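Local coordinates for protein chitinase (Paenibacillus sp. FPU-7, PDB 5GZT) that probably hydrolyses internal beta-1,4 linkages of chitin and chitodextrins at random, as an endo-acting chitinase, at residues T561-E566 against Y625-D630. Sequence-based numbering, arbitrary orientation.
Sequences TIVYSE and YSQDSD. With FMT (formic acid), chain M.
Val563, Tyr564 and Ser565 meet the loop after strand 619-623 mainly at Gln627, Asp628 and Ser629. At Ser626 the link is indirect. One water donates to Ser626 O (2.6 Å) and is hydrogen-bonded to Ser565 OG.

Gln627 buries the most surface in the contact. Its side chain crosses that of Val563 at about a right angle, with NE2 3.8 Å from Val563 CG1 and CG packed on Val563 CB. Its amide OE1 accepts a bond from Glu624 N, which ties the amide to the backbone just before Tyr625. Gln627 O takes the direct hydrogen bond of the contact, from Ser565 N at 2.8 Å. The bond is bent, with 140° at the hydrogen. The donor belongs to the first turn of helix 564-570. The same oxygen lies at the edge of the Tyr564 ring, 3.3 Å from Tyr564 CB.

Asp628 O lies 3.3 Å from Ser565 CB. The Asp628 carboxylate runs alongside the Tyr564 ring, and the two planes are 57° apart. Asp628 CG points away from the backbone N (chi1 -156°), and this brings OD1 to Ser629 N at 2.7 Å. OD1 also accepts from Leu634 N, and OD2 from Ala635 N. Replacing Asp628 by an alanine is likely to leave Ser629 N and the amides of Leu634 and Ala635 without their carboxylate partner.

Ser629 N sits in the ring plane, 3.8 Å from Tyr564 CD2. Asp630 N binds a formic acid, probably from the crystallisation liquor. Farther out, Tyr564 OH bonds Glu633, and Asp630 OD1 forms a salt bridge with Arg294.

The arrangement joins the loop after the last barrel strand to the small antiparallel sheet inserted after strand 527-532, an insertion characteristic of many family 18 TIM-barrel chitinases.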
loop_
_atom_site.group_PDB
_atom_site.type_symbol
_atom_site.label_atom_id
_atom_site.label_comp_id
_atom_site.label_asym_id
_atom_site.label_seq_id
_atom_site.Cartn_x
_atom_site.Cartn_y
_atom_site.Cartn_z
ATOM N N THR B 561 -16.312 -18.236 1.541
ATOM C CA THR B 561 -15.209 -17.473 2.107
ATOM C C THR B 561 -15.431 -17.339 3.609
ATOM O O THR B 561 -16.541 -17.289 4.058
ATOM C CB THR B 561 -14.998 -16.068 1.531
ATOM O OG1 THR B 561 -16.150 -15.289 1.773
ATOM C CG2 THR B 561 -14.687 -16.060 0.002
ATOM N N ILE B 562 -14.345 -17.358 4.371
ATOM C CA ILE B 562 -14.356 -17.033 5.798
ATOM C C ILE B 562 -13.266 -16.004 6.047
ATOM O O ILE B 562 -12.130 -16.219 5.687
ATOM C CB ILE B 562 -14.091 -18.304 6.633
ATOM C CG1 ILE B 562 -15.142 -19.340 6.394
ATOM C CG2 ILE B 562 -14.074 -17.963 8.126
ATOM C CD1 ILE B 562 -14.855 -20.727 6.953
ATOM N N VAL B 563 -13.575 -14.870 6.666
ATOM C CA VAL B 563 -12.658 -13.769 6.816
ATOM C C VAL B 563 -11.587 -14.154 7.858
ATOM O O VAL B 563 -11.797 -15.048 8.722
ATOM C CB VAL B 563 -13.377 -12.457 7.161
ATOM C CG1 VAL B 563 -14.527 -12.164 6.149
ATOM C CG2 VAL B 563 -13.934 -12.485 8.592
ATOM N N TYR B 564 -10.380 -13.622 7.687
ATOM C CA TYR B 564 -9.245 -14.029 8.550
ATOM C C TYR B 564 -9.552 -13.883 10.066
ATOM O O TYR B 564 -9.132 -14.698 10.835
ATOM C CB TYR B 564 -8.048 -13.170 8.229
ATOM C CG TYR B 564 -6.742 -13.569 8.887
ATOM C CD1 TYR B 564 -6.120 -14.796 8.593
ATOM C CD2 TYR B 564 -6.170 -12.764 9.879
ATOM C CE1 TYR B 564 -4.928 -15.156 9.228
ATOM C CE2 TYR B 564 -4.971 -13.101 10.476
ATOM C CZ TYR B 564 -4.322 -14.288 10.157
ATOM O OH TYR B 564 -3.121 -14.638 10.738
ATOM N N SER B 565 -10.173 -12.791 10.495
ATOM C CA SER B 565 -10.488 -12.617 11.928
ATOM C C SER B 565 -11.294 -13.776 12.490
ATOM O O SER B 565 -11.040 -14.217 13.604
ATOM C CB SER B 565 -11.245 -11.321 12.164
ATOM O OG SER B 565 -12.413 -11.246 11.348
ATOM N N GLU B 566 -12.223 -14.309 11.706
ATOM C CA GLU B 566 -13.016 -15.429 12.138
ATOM C C GLU B 566 -12.163 -16.703 12.179
ATOM O O GLU B 566 -12.318 -17.534 13.074
ATOM C CB GLU B 566 -14.209 -15.606 11.209
ATOM C CG GLU B 566 -15.008 -16.880 11.362
ATOM C CD GLU B 566 -15.723 -17.001 12.708
ATOM O OE1 GLU B 566 -16.077 -15.986 13.372
ATOM O OE2 GLU B 566 -15.903 -18.165 13.177
ATOM N N TYR B 625 -8.862 -4.489 4.550
ATOM C CA TYR B 625 -8.237 -4.173 5.861
ATOM C C TYR B 625 -9.055 -4.648 7.046
ATOM O O TYR B 625 -8.461 -5.100 8.025
ATOM C CB TYR B 625 -7.927 -2.692 5.964
ATOM C CG TYR B 625 -7.199 -2.245 7.221
ATOM C CD1 TYR B 625 -5.834 -2.218 7.282
ATOM C CD2 TYR B 625 -7.914 -1.832 8.370
ATOM C CE1 TYR B 625 -5.161 -1.893 8.448
ATOM C CE2 TYR B 625 -7.239 -1.399 9.505
ATOM C CZ TYR B 625 -5.880 -1.448 9.547
ATOM O OH TYR B 625 -5.163 -1.068 10.675
ATOM N N SER B 626 -10.383 -4.577 6.945
ATOM C CA SER B 626 -11.238 -4.891 8.118
ATOM C C SER B 626 -11.323 -6.371 8.492
ATOM O O SER B 626 -11.894 -6.738 9.539
ATOM C CB SER B 626 -12.659 -4.339 7.905
ATOM O OG SER B 626 -13.486 -5.108 7.005
ATOM N N GLN B 627 -10.809 -7.254 7.624
ATOM C CA GLN B 627 -10.856 -8.708 7.870
ATOM C C GLN B 627 -9.708 -9.232 8.681
ATOM O O GLN B 627 -9.685 -10.412 9.011
ATOM C CB GLN B 627 -10.866 -9.398 6.493
ATOM C CG GLN B 627 -12.071 -9.096 5.637
ATOM C CD GLN B 627 -11.913 -9.569 4.184
ATOM O OE1 GLN B 627 -10.795 -9.656 3.595
ATOM N NE2 GLN B 627 -13.008 -9.844 3.589
ATOM N N ASP B 628 -8.770 -8.360 9.033
ATOM C CA ASP B 628 -7.563 -8.753 9.756
ATOM C C ASP B 628 -7.876 -9.123 11.243
ATOM O O ASP B 628 -8.962 -8.946 11.729
ATOM C CB ASP B 628 -6.613 -7.588 9.684
ATOM C CG ASP B 628 -5.198 -7.926 9.838
ATOM O OD1 ASP B 628 -4.804 -9.067 10.251
ATOM O OD2 ASP B 628 -4.448 -6.969 9.537
ATOM N N SER B 629 -6.884 -9.666 11.917
ATOM C CA SER B 629 -6.935 -9.992 13.357
ATOM C C SER B 629 -7.063 -8.722 14.182
ATOM O O SER B 629 -6.948 -7.563 13.650
ATOM C CB SER B 629 -5.754 -10.762 13.824
ATOM O OG SER B 629 -4.594 -9.982 13.978
ATOM N N ASP B 630 -7.349 -8.938 15.468
ATOM C CA ASP B 630 -7.550 -7.825 16.422
ATOM C C ASP B 630 -6.362 -6.923 16.442
ATOM O O ASP B 630 -6.514 -5.730 16.347
ATOM C CB ASP B 630 -7.825 -8.358 17.854
ATOM C CG ASP B 630 -9.236 -8.875 18.030
ATOM O OD1 ASP B 630 -10.131 -8.601 17.158
ATOM O OD2 ASP B 630 -9.415 -9.622 19.035
HETATM C C FMT M . -7.410 -12.108 17.683
HETATM O O1 FMT M . -7.818 -11.664 16.622
HETATM O O2 FMT M . -6.194 -11.767 18.023
HETATM O O HOH W 1 -13.263 -8.776 10.448
#